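Local coordinates for GCN5-related N-acetyltransferase (Exiguobacterium sibiricum 255-15, PDB 3GY9), which binds coenzyme A and probably transfers acyl groups from the acylated cofactor to a substrate that is not known, at residues H81-V84 / A88-H91. Sequence-based numbering, arbitrary orientation.
Sequences HVYV and ARSH. With COA (coenzyme A), chain B; SO4 (sulfate ion), chain E.
Arg89 reaches back to the end of strand 76-84 and grips the carbonyl of Val84 side-on: NE and NH2 each lie 2.9 Å from Val84 O. The NH2 bond runs nearly in line with the carbonyl, whereas NE sits above its plane. An extended chain from CG to NE gives arginine this reach, and a salt bridge from NH2 to Glu27 steadies the guanidinium further.

Among the nonpolar contacts, the rotation of Val84 (chi1 179°) sets CG1 beside its carbonyl carbon, 3.8 Å from Arg89 CG and near the small Ala88 CB; its second methyl, CG2, faces the cofactor. The Tyr83 ring stands almost perpendicular to the guanidinium, with Tyr83 CE1 at the guanidinium's edge, and its hydroxyl hydrogen-bonds to Glu27 OE1.

Coenzyme A touches both segments. Val84 N donates to pantetheine O9P (3.0 Å), and Ser90's short hydroxyl arm brings OG to adenine N7A (2.7 Å). With an alanine for Arg89, Val84 O would probably lose both donors, Glu27 its salt-bridge partner and pantetheine C7P the flat group against it. Arg89-Ser90-His91-Gly92-Ile93-Gly94 fits the GNAT pyrophosphate-binding signature Arg/Gln-X-X-Gly-X-Gly/Ala: one buried side chain serves strand end and pantetheine, while backbone N-H groups such as Ser90 N bind the pyrophosphate.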
loop_
_atom_site.group_PDB
_atom_site.type_symbol
_atom_site.label_atom_id
_atom_site.label_comp_id
_atom_site.label_asym_id
_atom_site.label_seq_id
_atom_site.Cartn_x
_atom_site.Cartn_y
_atom_site.Cartn_z
ATOM N N HIS A 81 0.294 1.466 4.612
ATOM C CA HIS A 81 1.594 0.852 4.874
ATOM C C HIS A 81 2.434 0.629 3.639
ATOM O O HIS A 81 3.166 -0.348 3.548
ATOM C CB HIS A 81 1.446 -0.466 5.651
ATOM C CG HIS A 81 0.565 -0.373 6.860
ATOM N ND1 HIS A 81 0.784 0.524 7.882
ATOM C CD2 HIS A 81 -0.540 -1.078 7.209
ATOM C CE1 HIS A 81 -0.136 0.348 8.819
ATOM N NE2 HIS A 81 -0.966 -0.602 8.417
ATOM N N VAL A 82 2.366 1.534 2.674
ATOM C CA VAL A 82 3.139 1.397 1.449
ATOM C C VAL A 82 4.551 1.901 1.682
ATOM O O VAL A 82 4.752 3.044 2.065
ATOM C CB VAL A 82 2.506 2.225 0.312
ATOM C CG1 VAL A 82 3.442 2.276 -0.890
ATOM C CG2 VAL A 82 1.151 1.646 -0.056
ATOM N N TYR A 83 5.522 1.029 1.456
ATOM C CA TYR A 83 6.936 1.370 1.679
ATOM C C TYR A 83 7.808 0.520 0.766
ATOM O O TYR A 83 7.621 -0.696 0.693
ATOM C CB TYR A 83 7.332 1.102 3.138
ATOM C CG TYR A 83 8.750 1.502 3.429
ATOM C CD1 TYR A 83 9.084 2.828 3.676
ATOM C CD2 TYR A 83 9.759 0.558 3.440
ATOM C CE1 TYR A 83 10.398 3.202 3.931
ATOM C CE2 TYR A 83 11.084 0.935 3.688
ATOM C CZ TYR A 83 11.392 2.246 3.923
ATOM O OH TYR A 83 12.695 2.635 4.175
ATOM N N VAL A 84 8.747 1.161 0.071
ATOM C CA VAL A 84 9.721 0.461 -0.773
ATOM C C VAL A 84 11.097 0.722 -0.178
ATOM O O VAL A 84 11.415 1.860 0.170
ATOM C CB VAL A 84 9.703 1.002 -2.220
ATOM C CG1 VAL A 84 10.745 0.298 -3.096
ATOM C CG2 VAL A 84 8.317 0.823 -2.806
ATOM N N ALA A 88 15.756 -0.064 -3.578
ATOM C CA ALA A 88 14.882 -0.672 -4.584
ATOM C C ALA A 88 13.923 0.323 -5.222
ATOM O O ALA A 88 13.125 -0.066 -6.071
ATOM C CB ALA A 88 14.103 -1.822 -3.994
ATOM N N ARG A 89 13.993 1.588 -4.809
ATOM C CA ARG A 89 13.141 2.632 -5.383
ATOM C C ARG A 89 13.541 2.976 -6.813
ATOM O O ARG A 89 14.664 2.670 -7.255
ATOM C CB ARG A 89 13.182 3.869 -4.514
ATOM C CG ARG A 89 12.525 3.643 -3.180
ATOM C CD ARG A 89 12.767 4.779 -2.217
ATOM N NE ARG A 89 12.296 4.350 -0.908
ATOM C CZ ARG A 89 12.612 4.925 0.245
ATOM N NH1 ARG A 89 13.398 5.990 0.303
ATOM N NH2 ARG A 89 12.119 4.399 1.363
ATOM N N SER A 90 12.598 3.576 -7.531
ATOM C CA SER A 90 12.811 4.122 -8.878
ATOM C C SER A 90 13.007 3.029 -9.928
ATOM O O SER A 90 13.648 3.277 -10.960
ATOM C CB SER A 90 13.994 5.094 -8.904
ATOM O OG SER A 90 13.848 6.103 -7.931
ATOM N N HIS A 91 12.462 1.841 -9.661
ATOM C CA HIS A 91 12.540 0.693 -10.582
ATOM C C HIS A 91 11.175 0.097 -10.894
ATOM O O HIS A 91 11.081 -1.038 -11.362
ATOM C CB HIS A 91 13.431 -0.407 -10.000
ATOM C CG HIS A 91 14.874 -0.050 -9.984
ATOM N ND1 HIS A 91 15.549 0.266 -8.826
ATOM C CD2 HIS A 91 15.768 0.074 -10.992
ATOM C CE1 HIS A 91 16.803 0.561 -9.120
ATOM N NE2 HIS A 91 16.960 0.457 -10.428
HETATM N N1A COA B . 11.357 8.492 -3.744
HETATM C C2A COA B . 10.075 8.999 -3.841
HETATM N N3A COA B . 9.368 8.911 -5.024
HETATM C C4A COA B . 9.943 8.315 -6.098
HETATM C C5A COA B . 11.234 7.798 -6.025
HETATM C C6A COA B . 11.945 7.889 -4.833
HETATM N N6A COA B . 13.212 7.504 -4.760
HETATM N N7A COA B . 11.531 7.278 -7.242
HETATM C C8A COA B . 10.476 7.451 -8.067
HETATM N N9A COA B . 9.492 8.103 -7.364
HETATM C C1B COA B . 8.183 8.540 -7.859
HETATM C C2B COA B . 8.288 9.239 -9.206
HETATM O O2B COA B . 7.328 10.276 -9.276
HETATM C C3B COA B . 7.959 8.149 -10.192
HETATM O O3B COA B . 7.403 8.617 -11.396
HETATM P P3B COA B . 8.300 8.502 -12.726
HETATM O O7A COA B . 7.522 9.031 -13.908
HETATM O O8A COA B . 9.554 9.304 -12.489
HETATM O O9A COA B . 8.677 7.062 -12.981
HETATM C C4B COA B . 6.947 7.341 -9.412
HETATM O O4B COA B . 7.369 7.401 -8.063
HETATM C C5B COA B . 6.821 5.895 -9.899
HETATM O O5B COA B . 8.073 5.261 -9.829
HETATM P P1A COA B . 8.291 3.807 -9.144
HETATM O O1A COA B . 7.198 2.852 -9.510
HETATM O O2A COA B . 9.671 3.404 -9.548
HETATM O O3A COA B . 8.259 4.236 -7.606
HETATM P P2A COA B . 8.943 3.504 -6.359
HETATM O O4A COA B . 9.106 2.009 -6.568
HETATM O O5A COA B . 10.149 4.266 -5.950
HETATM O O6A COA B . 7.779 3.713 -5.276
HETATM C CBP COA B . 7.354 5.152 -3.365
HETATM C CCP COA B . 7.353 5.019 -4.890
HETATM C CDP COA B . 6.316 4.197 -2.783
HETATM C CEP COA B . 6.960 6.604 -3.026
HETATM C CAP COA B . 8.750 4.802 -2.813
HETATM O OAP COA B . 9.723 5.582 -3.474
HETATM C C9P COA B . 8.829 5.063 -1.335
HETATM O O9P COA B . 8.388 4.114 -0.401
HETATM N N8P COA B . 9.327 6.249 -1.002
HETATM C C7P COA B . 9.485 6.662 0.387
HETATM C C6P COA B . 9.222 8.160 0.555
HETATM C C5P COA B . 10.297 8.967 -0.138
HETATM O O5P COA B . 11.034 8.435 -0.986
HETATM N N4P COA B . 10.401 10.246 0.215
HETATM C C3P COA B . 11.171 11.196 -0.560
HETATM C C2P COA B . 12.675 10.949 -0.456
HETATM S S1P COA B . 13.326 10.925 1.234
HETATM S S SO4 E . -1.100 4.290 6.850
HETATM O O1 SO4 E . 0.079 3.839 6.105
HETATM O O2 SO4 E . -0.959 4.000 8.273
HETATM O O3 SO4 E . -2.295 3.645 6.328
HETATM O O4 SO4 E . -1.275 5.737 6.668
#